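Local structure of acetyl-xylan esterase (Streptomyces lividans, 2CC0) at residues Q20-A25 / A33-Q38; R50-V53 / W58-N61; A87-G90 / G94-K97; I152-H155 / N160-A163. The protein removes acetyl groups from xylan as a metal-dependent family 4 carbohydrate esterase, and so takes part in plant cell wall degradation. One frame throughout, in Å; residues are numbered along the deposited sequence.

Contact 1 of 4, residues Q20-A25 / A33-Q38; sequences QSLLNA and ATMFNQ
Met35 reaches out from strand 34-37 and sets its terminal methyl against two leucines of helix 19-28. The apolar contacts all converge on that one atom: Met35 CE lies 4.1 Å from Leu22 CD2 and equally 4.1 Å from Leu23 CD2. Leu22 and Met35 run antiparallel alongside each other, whereas Leu23 comes at the methionine obliquely. The thioether chain is bent at both chi2 (-53°) and chi3 (-84°), and this folding carries the methyl to the pair of leucine branches. An unbranched, flexible methionine suits a place where a strand has to reach a helix whose backbone stays distant, the nearest CA atoms, Leu23 and Ala33, being 9.3 Å apart.

Polar bonding runs along the helix instead. Away from the contact with Met35, Gln20 NE2 donates to Asn24 OD1 at 3.1 Å, one helical turn on, from above the carbonyl plane and with a bent N-H...O angle of 141°.

Strand 5-12, helix 19-28 and strand 34-37 form a beta-alpha-beta unit, and the Met35 cluster joins its helix to its second strand. With all three touching residues buried and apolar, the attachment rests on dispersion and exclusion of water, without directional bonds.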
loop_
_atom_site.group_PDB
_atom_site.type_symbol
_atom_site.label_atom_id
_atom_site.label_comp_id
_atom_site.label_asym_id
_atom_site.label_seq_id
_atom_site.Cartn_x
_atom_site.Cartn_y
_atom_site.Cartn_z
ATOM N N GLN A 20 1.568 -14.991 -24.450
ATOM C CA GLN A 20 0.355 -15.756 -24.777
ATOM C C GLN A 20 0.244 -17.067 -23.976
ATOM O O GLN A 20 -0.845 -17.409 -23.493
ATOM C CB GLN A 20 0.215 -16.029 -26.277
ATOM C CG GLN A 20 -1.183 -16.553 -26.647
ATOM C CD GLN A 20 -2.312 -15.522 -26.413
ATOM O OE1 GLN A 20 -2.414 -14.534 -27.137
ATOM N NE2 GLN A 20 -3.163 -15.761 -25.403
ATOM N N SER A 21 1.357 -17.798 -23.825
ATOM C CA SER A 21 1.361 -19.037 -23.036
ATOM C C SER A 21 0.955 -18.781 -21.584
ATOM O O SER A 21 0.159 -19.523 -21.023
ATOM C CB SER A 21 2.737 -19.701 -23.077
ATOM O OG SER A 21 3.003 -20.185 -24.392
ATOM N N LEU A 22 1.484 -17.697 -21.007
ATOM C CA LEU A 22 1.122 -17.305 -19.655
ATOM C C LEU A 22 -0.365 -16.965 -19.551
ATOM O O LEU A 22 -1.045 -17.409 -18.628
ATOM C CB LEU A 22 1.973 -16.100 -19.217
ATOM C CG LEU A 22 1.782 -15.548 -17.788
ATOM C CD1 LEU A 22 2.026 -16.629 -16.725
ATOM C CD2 LEU A 22 2.710 -14.341 -17.567
ATOM N N LEU A 23 -0.864 -16.180 -20.506
ATOM C CA LEU A 23 -2.274 -15.791 -20.469
ATOM C C LEU A 23 -3.175 -17.021 -20.567
ATOM O O LEU A 23 -4.175 -17.125 -19.849
ATOM C CB LEU A 23 -2.594 -14.820 -21.614
ATOM C CG LEU A 23 -1.924 -13.454 -21.575
ATOM C CD1 LEU A 23 -2.324 -12.672 -22.850
ATOM C CD2 LEU A 23 -2.320 -12.665 -20.320
ATOM N N ASN A 24 -2.808 -17.943 -21.456
ATOM C CA ASN A 24 -3.582 -19.182 -21.621
ATOM C C ASN A 24 -3.615 -19.994 -20.325
ATOM O O ASN A 24 -4.661 -20.475 -19.925
ATOM C CB ASN A 24 -3.022 -20.014 -22.770
ATOM C CG ASN A 24 -3.310 -19.403 -24.133
ATOM O OD1 ASN A 24 -4.125 -18.472 -24.270
ATOM N ND2 ASN A 24 -2.628 -19.915 -25.151
ATOM N N ALA A 25 -2.467 -20.115 -19.663
ATOM C CA ALA A 25 -2.395 -20.798 -18.374
ATOM C C ALA A 25 -3.255 -20.120 -17.312
ATOM O O ALA A 25 -4.007 -20.779 -16.596
ATOM C CB ALA A 25 -0.962 -20.943 -17.904
ATOM N N ALA A 33 -5.072 -11.227 -13.392
ATOM C CA ALA A 33 -3.844 -10.620 -12.883
ATOM C C ALA A 33 -3.632 -9.277 -13.529
ATOM O O ALA A 33 -4.318 -8.936 -14.525
ATOM C CB ALA A 33 -2.670 -11.548 -13.162
ATOM N N THR A 34 -2.710 -8.503 -12.945
ATOM C CA THR A 34 -2.320 -7.215 -13.475
ATOM C C THR A 34 -0.959 -7.318 -14.139
ATOM O O THR A 34 0.018 -7.765 -13.511
ATOM C CB THR A 34 -2.292 -6.122 -12.365
ATOM O OG1 THR A 34 -3.570 -6.068 -11.763
ATOM C CG2 THR A 34 -1.996 -4.748 -13.005
ATOM N N MET A 35 -0.919 -6.930 -15.414
ATOM C CA MET A 35 0.316 -7.014 -16.236
ATOM C C MET A 35 0.942 -5.622 -16.269
ATOM O O MET A 35 0.358 -4.694 -16.877
ATOM C CB MET A 35 0.002 -7.486 -17.670
ATOM C CG MET A 35 -1.080 -8.598 -17.755
ATOM S SD MET A 35 -0.754 -10.030 -16.704
ATOM C CE MET A 35 0.349 -10.982 -17.736
ATOM N N PHE A 36 2.124 -5.486 -15.634
ATOM C CA PHE A 36 2.848 -4.201 -15.609
ATOM C C PHE A 36 3.788 -4.203 -16.817
ATOM O O PHE A 36 4.919 -4.707 -16.746
ATOM C CB PHE A 36 3.592 -4.017 -14.287
ATOM C CG PHE A 36 2.689 -3.647 -13.152
ATOM C CD1 PHE A 36 2.030 -4.645 -12.417
ATOM C CD2 PHE A 36 2.462 -2.294 -12.832
ATOM C CE1 PHE A 36 1.175 -4.283 -11.358
ATOM C CE2 PHE A 36 1.614 -1.949 -11.773
ATOM C CZ PHE A 36 0.978 -2.936 -11.054
ATOM N N ASN A 37 3.262 -3.703 -17.936
ATOM C CA ASN A 37 4.005 -3.712 -19.215
ATOM C C ASN A 37 5.018 -2.572 -19.312
ATOM O O ASN A 37 4.753 -1.448 -18.858
ATOM C CB ASN A 37 3.040 -3.556 -20.404
ATOM C CG ASN A 37 2.157 -4.784 -20.654
ATOM O OD1 ASN A 37 2.337 -5.902 -20.098
ATOM N ND2 ASN A 37 1.242 -4.601 -21.553
ATOM N N GLN A 38 6.138 -2.826 -19.997
ATOM C CA GLN A 38 7.008 -1.708 -20.402
ATOM C C GLN A 38 6.431 -1.068 -21.663
ATOM O O GLN A 38 5.986 -1.776 -22.582
ATOM C CB GLN A 38 8.422 -2.186 -20.721
ATOM C CG GLN A 38 9.171 -2.670 -19.467
ATOM C CD GLN A 38 10.604 -2.987 -19.757
ATOM O OE1 GLN A 38 11.213 -2.353 -20.617
ATOM N NE2 GLN A 38 11.156 -3.962 -19.048
#

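Contact 2 of 4, residues R50-V53 / W58-N61; sequences RAQV and WVAN
Helix 46-54 turns back through a short loop into strand 58-61, an alpha-beta connection in the parallel sheet of this polysaccharide deacetylase domain, and Val59 is the strand residue that meets the helix. Both of its methyls are used. Val59 CG2 packs 4.0 Å from Val53 CG2, the two valines crossing at about a right angle, and the same methyl lies 3.7 Å from Gln52 OE1. The other branch, Val59 CG1, is 4.0 Å from that oxygen. With CG1 anti to the backbone N (chi1 -176°) and CG2 anti to the carbonyl carbon, the branches spread so that one methyl can serve both helix residues. A beta-branched valine suits an extended strand and offers a compact apolar surface here.

Gln52 is buried, yet its amide oxygen is not left to the valine methyls: it accepts a hydrogen bond from Asn37 ND2, on the adjoining strand. The side chain runs extended beyond CG (chi2 166°), which takes its amide past Val59 to that partner. Its aliphatic part also contributes, with Gln52 CB 4.2 Å from Val59 CG2. Glutamine thus combines packing with polar reach.

Strand 34-37 lies beside strand 58-61 in the sheet, and Gln52 touches its Met35. Gln52 also meets Leu23 of helix 19-28, while Ala51, the residue before it, packs on Gln20 and Leu23 of the same helix.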
loop_
_atom_site.group_PDB
_atom_site.type_symbol
_atom_site.label_atom_id
_atom_site.label_comp_id
_atom_site.label_asym_id
_atom_site.label_seq_id
_atom_site.Cartn_x
_atom_site.Cartn_y
_atom_site.Cartn_z
ATOM N N ARG A 50 -3.572 -6.268 -26.320
ATOM C CA ARG A 50 -4.990 -6.657 -26.421
ATOM C C ARG A 50 -5.240 -8.077 -25.913
ATOM O O ARG A 50 -6.283 -8.339 -25.296
ATOM C CB ARG A 50 -5.486 -6.566 -27.872
ATOM C CG ARG A 50 -5.900 -5.167 -28.280
ATOM C CD ARG A 50 -7.024 -4.563 -27.394
ATOM N NE ARG A 50 -8.244 -5.368 -27.248
ATOM C CZ ARG A 50 -9.323 -4.939 -26.594
ATOM N NH1 ARG A 50 -9.335 -3.715 -26.062
ATOM N NH2 ARG A 50 -10.404 -5.712 -26.481
ATOM N N ALA A 51 -4.296 -8.988 -26.164
ATOM C CA ALA A 51 -4.470 -10.383 -25.736
ATOM C C ALA A 51 -4.578 -10.437 -24.207
ATOM O O ALA A 51 -5.355 -11.202 -23.660
ATOM C CB ALA A 51 -3.338 -11.275 -26.245
ATOM N N GLN A 52 -3.837 -9.557 -23.536
ATOM C CA GLN A 52 -3.929 -9.503 -22.064
ATOM C C GLN A 52 -5.335 -9.113 -21.628
ATOM O O GLN A 52 -5.924 -9.727 -20.726
ATOM C CB GLN A 52 -2.907 -8.525 -21.489
ATOM C CG GLN A 52 -1.484 -8.941 -21.786
ATOM C CD GLN A 52 -0.496 -7.821 -21.511
ATOM O OE1 GLN A 52 -0.800 -6.610 -21.665
ATOM N NE2 GLN A 52 0.681 -8.208 -21.076
ATOM N N VAL A 53 -5.870 -8.085 -22.276
ATOM C CA VAL A 53 -7.245 -7.621 -21.979
ATOM C C VAL A 53 -8.251 -8.742 -22.239
ATOM O O VAL A 53 -9.138 -9.032 -21.392
ATOM C CB VAL A 53 -7.596 -6.353 -22.790
ATOM C CG1 VAL A 53 -9.048 -5.895 -22.510
ATOM C CG2 VAL A 53 -6.579 -5.224 -22.484
ATOM N N TRP A 58 -5.725 -6.948 -16.259
ATOM C CA TRP A 58 -5.640 -5.480 -16.212
ATOM C C TRP A 58 -4.232 -5.140 -16.643
ATOM O O TRP A 58 -3.302 -5.918 -16.412
ATOM C CB TRP A 58 -5.937 -4.956 -14.807
ATOM C CG TRP A 58 -7.301 -5.407 -14.379
ATOM C CD1 TRP A 58 -8.497 -4.856 -14.756
ATOM C CD2 TRP A 58 -7.616 -6.541 -13.554
ATOM N NE1 TRP A 58 -9.551 -5.577 -14.197
ATOM C CE2 TRP A 58 -9.034 -6.614 -13.459
ATOM C CE3 TRP A 58 -6.847 -7.497 -12.885
ATOM C CZ2 TRP A 58 -9.696 -7.608 -12.702
ATOM C CZ3 TRP A 58 -7.503 -8.491 -12.138
ATOM C CH2 TRP A 58 -8.922 -8.541 -12.061
ATOM N N VAL A 59 -4.087 -4.011 -17.314
ATOM C CA VAL A 59 -2.781 -3.626 -17.865
ATOM C C VAL A 59 -2.352 -2.339 -17.160
ATOM O O VAL A 59 -3.141 -1.389 -17.019
ATOM C CB VAL A 59 -2.849 -3.386 -19.397
ATOM C CG1 VAL A 59 -1.437 -3.097 -19.927
ATOM C CG2 VAL A 59 -3.477 -4.609 -20.085
ATOM N N ALA A 60 -1.097 -2.326 -16.726
ATOM C CA ALA A 60 -0.555 -1.228 -15.950
ATOM C C ALA A 60 0.813 -0.797 -16.477
ATOM O O ALA A 60 1.380 -1.441 -17.363
ATOM C CB ALA A 60 -0.487 -1.598 -14.461
ATOM N N ASN A 61 1.274 0.340 -15.962
ATOM C CA ASN A 61 2.461 1.064 -16.486
ATOM C C ASN A 61 3.725 0.651 -15.732
ATOM O O ASN A 61 3.760 0.743 -14.491
ATOM C CB ASN A 61 2.172 2.580 -16.345
ATOM C CG ASN A 61 3.239 3.491 -16.957
ATOM O OD1 ASN A 61 4.448 3.258 -16.844
ATOM N ND2 ASN A 61 2.766 4.612 -17.530
#

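Contact 3 of 4, residues A87-G90 / G94-K97; sequences AIAG and GTPK
A water links the last turn of helix 74-90 to the returning chain: it donates to Ala89 O at 2.7 Å and accepts from Gly94 N at 2.9 Å, joining two backbone groups that make no direct bond to each other. The second polar approach is weaker. Gly94 O comes up against the helix at Ala89, where the CA-H of that residue points toward it in a bent contact, Ala89 CA to Gly94 O being 3.2 Å with 124° at the hydrogen. The small alanine lets the chain come this close, its nearest CA being that of Gly94 at 4.7 Å. Gly94 itself takes a positive phi (80/177), a conformation in which a CB would press on the preceding carbonyl oxygen, so its residue type follows from the turn.

Apolar packing completes the contact. The Pro96 ring sets CG against two branches of Ile88, 3.9 Å from both Ile88 CD1 and Ile88 CG2, and the two side chains meet at an oblique angle. Ile88 CG2 also lies 3.5 Å from Gly94 O. Proline restricts its own phi and brings a compact apolar ring to the buried side. Thr95 is exposed; its CB is directed away from the helix, though OG1 still lies 3.9 Å from Ala89 CB. Pro96 O is hydrogen-bonded to Gln85 NE2 on the same helix. The arrangement is that of a helix-to-strand connection in an alpha/beta fold, the chain doubling back from helix 74-90 toward strand 98-99.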
loop_
_atom_site.group_PDB
_atom_site.type_symbol
_atom_site.label_atom_id
_atom_site.label_comp_id
_atom_site.label_asym_id
_atom_site.label_seq_id
_atom_site.Cartn_x
_atom_site.Cartn_y
_atom_site.Cartn_z
ATOM N N ALA A 87 1.538 4.379 -25.156
ATOM C CA ALA A 87 1.736 3.106 -25.870
ATOM C C ALA A 87 0.678 2.077 -25.470
ATOM O O ALA A 87 0.151 1.337 -26.314
ATOM C CB ALA A 87 3.141 2.552 -25.643
ATOM N N ILE A 88 0.374 2.006 -24.170
ATOM C CA ILE A 88 -0.621 1.036 -23.718
ATOM C C ILE A 88 -2.029 1.399 -24.222
ATOM O O ILE A 88 -2.764 0.536 -24.750
ATOM C CB ILE A 88 -0.560 0.850 -22.175
ATOM C CG1 ILE A 88 0.808 0.250 -21.800
ATOM C CG2 ILE A 88 -1.751 0.023 -21.679
ATOM C CD1 ILE A 88 1.149 0.308 -20.289
ATOM N N ALA A 89 -2.393 2.667 -24.085
ATOM C CA ALA A 89 -3.691 3.116 -24.585
ATOM C C ALA A 89 -3.818 2.904 -26.091
ATOM O O ALA A 89 -4.863 2.427 -26.584
ATOM C CB ALA A 89 -3.900 4.578 -24.217
ATOM N N GLY A 90 -2.766 3.269 -26.815
ATOM C CA GLY A 90 -2.733 3.123 -28.282
ATOM C C GLY A 90 -2.918 1.689 -28.732
ATOM O O GLY A 90 -3.516 1.423 -29.777
ATOM N N GLY A 94 -6.268 0.182 -22.582
ATOM C CA GLY A 94 -6.804 1.199 -21.665
ATOM C C GLY A 94 -5.742 2.220 -21.262
ATOM O O GLY A 94 -4.557 2.119 -21.635
ATOM N N THR A 95 -6.160 3.205 -20.481
ATOM C CA THR A 95 -5.240 4.162 -19.900
ATOM C C THR A 95 -4.957 3.692 -18.472
ATOM O O THR A 95 -5.854 3.708 -17.619
ATOM C CB THR A 95 -5.860 5.573 -19.890
ATOM O OG1 THR A 95 -6.055 5.982 -21.250
ATOM C CG2 THR A 95 -4.934 6.587 -19.213
ATOM N N PRO A 96 -3.725 3.226 -18.216
ATOM C CA PRO A 96 -3.447 2.696 -16.861
ATOM C C PRO A 96 -3.718 3.659 -15.705
ATOM O O PRO A 96 -3.536 4.873 -15.830
ATOM C CB PRO A 96 -1.944 2.359 -16.904
ATOM C CG PRO A 96 -1.659 2.107 -18.365
ATOM C CD PRO A 96 -2.564 3.114 -19.110
ATOM N N LYS A 97 -4.158 3.078 -14.587
ATOM C CA LYS A 97 -4.282 3.824 -13.338
ATOM C C LYS A 97 -3.237 3.425 -12.318
ATOM O O LYS A 97 -3.149 4.056 -11.258
ATOM C CB LYS A 97 -5.688 3.659 -12.713
ATOM C CG LYS A 97 -6.858 4.239 -13.538
ATOM C CD LYS A 97 -6.718 5.707 -13.854
ATOM C CE LYS A 97 -6.681 6.575 -12.615
ATOM N NZ LYS A 97 -6.444 8.017 -12.901
HETATM O O HOH W 1 -6.926 1.716 -24.921
#

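Contact 4 of 4, residues I152-H155 / N160-A163; sequences ILMH and NTLA. With ACT (acetate ion), chain D.
Strand 151-155 and helix 159-174 are joined by a short connection and approach most closely at Met154 and Thr161, whose CA atoms are 7.4 Å apart. Thr161 meets the strand with its methyl: CG2 lies 3.8 Å from the backbone oxygen His155 O and 4.2 Å from Met154 SD. This methyl stands anti to the backbone N while OG1 is anti to the carbonyl carbon (chi1 -58°), which divides the work of the side chain. The methyl packs on the strand, and the hydroxyl is hydrogen-bonded to Asp130 OD2. That carboxylate oxygen also accepts from His155 N, and so ties the end of the strand and the start of the helix to one acidic residue. Threonine, with one apolar and one polar branch, fits both demands. Met154 crosses it obliquely; its chain is bent at chi3 and also touches Phe11 of strand 5-12.

The His155 side chain leads the other way, coming within about 4 Å of the zinc ion, which is bound by Asp13, His62 and His66. His155 NE2 makes a weak hydrogen bond to acetate OXT, 3.4 Å long and bent to 137°, with the oxygen oblique to the ring. The acetate, probably from the crystallisation liquor but also the product of deacetylation, is held by Tyr103 N as well. Trp131 meets the imidazole with ring planes at about 60°.

Packing of Thr161 on the strand and the two hydrogen bonds to Asp130 OD2 probably help to position the backbone of His155, whose imidazole lines the zinc site of this family 4 carbohydrate esterase.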
loop_
_atom_site.group_PDB
_atom_site.type_symbol
_atom_site.label_atom_id
_atom_site.label_comp_id
_atom_site.label_asym_id
_atom_site.label_seq_id
_atom_site.Cartn_x
_atom_site.Cartn_y
_atom_site.Cartn_z
ATOM N N ILE A 152 1.655 -9.802 -4.981
ATOM C CA ILE A 152 2.905 -10.526 -5.229
ATOM C C ILE A 152 3.537 -10.094 -6.568
ATOM O O ILE A 152 2.832 -9.972 -7.572
ATOM C CB ILE A 152 2.705 -12.077 -5.211
ATOM C CG1 ILE A 152 4.058 -12.782 -5.415
ATOM C CG2 ILE A 152 1.642 -12.517 -6.238
ATOM C CD1 ILE A 152 4.090 -14.238 -4.958
ATOM N N LEU A 153 4.853 -9.869 -6.546
ATOM C CA LEU A 153 5.644 -9.603 -7.738
ATOM C C LEU A 153 6.045 -10.896 -8.449
ATOM O O LEU A 153 6.760 -11.750 -7.887
ATOM C CB LEU A 153 6.918 -8.831 -7.349
ATOM C CG LEU A 153 7.962 -8.652 -8.456
ATOM C CD1 LEU A 153 7.403 -7.775 -9.601
ATOM C CD2 LEU A 153 9.262 -8.076 -7.887
ATOM N N MET A 154 5.592 -11.029 -9.706
ATOM C CA MET A 154 6.098 -12.079 -10.595
ATOM C C MET A 154 6.434 -11.408 -11.924
ATOM O O MET A 154 6.144 -10.225 -12.101
ATOM C CB MET A 154 5.062 -13.200 -10.774
ATOM C CG MET A 154 4.862 -14.006 -9.488
ATOM S SD MET A 154 3.665 -15.325 -9.704
ATOM C CE MET A 154 2.173 -14.321 -9.732
ATOM N N HIS A 155 7.018 -12.169 -12.840
ATOM C CA HIS A 155 7.389 -11.629 -14.149
ATOM C C HIS A 155 6.780 -12.417 -15.290
ATOM O O HIS A 155 6.439 -13.586 -15.125
ATOM C CB HIS A 155 8.909 -11.569 -14.267
ATOM C CG HIS A 155 9.512 -10.566 -13.326
ATOM N ND1 HIS A 155 9.643 -10.804 -11.973
ATOM C CD2 HIS A 155 9.944 -9.303 -13.534
ATOM C CE1 HIS A 155 10.150 -9.733 -11.391
ATOM N NE2 HIS A 155 10.348 -8.810 -12.315
ATOM N N ASN A 160 9.624 -21.032 -14.917
ATOM C CA ASN A 160 9.115 -21.613 -13.678
ATOM C C ASN A 160 7.822 -20.935 -13.219
ATOM O O ASN A 160 6.990 -21.556 -12.541
ATOM C CB ASN A 160 10.162 -21.562 -12.563
ATOM C CG ASN A 160 11.371 -22.414 -12.862
ATOM O OD1 ASN A 160 11.370 -23.216 -13.812
ATOM N ND2 ASN A 160 12.423 -22.236 -12.068
ATOM N N THR A 161 7.654 -19.666 -13.606
ATOM C CA THR A 161 6.392 -18.961 -13.359
ATOM C C THR A 161 5.244 -19.572 -14.173
ATOM O O THR A 161 4.185 -19.881 -13.634
ATOM C CB THR A 161 6.574 -17.468 -13.586
ATOM O OG1 THR A 161 7.612 -17.016 -12.702
ATOM C CG2 THR A 161 5.255 -16.674 -13.334
ATOM N N LEU A 162 5.481 -19.801 -15.457
ATOM C CA LEU A 162 4.462 -20.482 -16.267
ATOM C C LEU A 162 4.118 -21.856 -15.665
ATOM O O LEU A 162 2.951 -22.216 -15.562
ATOM C CB LEU A 162 4.955 -20.638 -17.703
ATOM C CG LEU A 162 4.004 -21.409 -18.625
ATOM C CD1 LEU A 162 2.676 -20.643 -18.838
ATOM C CD2 LEU A 162 4.692 -21.649 -19.954
ATOM N N ALA A 163 5.145 -22.606 -15.238
ATOM C CA ALA A 163 4.927 -23.952 -14.690
ATOM C C ALA A 163 4.142 -23.928 -13.375
ATOM O O ALA A 163 3.445 -24.891 -13.028
ATOM C CB ALA A 163 6.246 -24.634 -14.476
HETATM C C ACT D . 10.338 -4.527 -11.337
HETATM O O ACT D . 11.409 -4.000 -11.721
HETATM O OXT ACT D . 9.863 -5.473 -12.030
HETATM C CH3 ACT D . 9.648 -4.034 -10.100
#

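How the contacts relate
In contacts 1 and 4 every touching residue is buried; contacts 2 and 3 are only partly so, contact 3 lying farthest from the chain's centre. Contacts 1, 2 and 4 each fasten a helix to the same parallel sheet. The strands of contacts 1 and 2 are neighbours there, hydrogen-bonded from Met35 N to Trp58 O at 2.8 Å. Contact 3 closes a loop instead, but Ile88 CG2 reaches Val59 CG1 of contact 2. Leu162 of contact 4 packs on the helix of contact 1. Chemistry follows place: purely apolar in contact 1, an amide among methyls in contact 2, bridging water in contact 3, and in contact 4 a threonine methyl against the strand, with a histidine near the zinc ion.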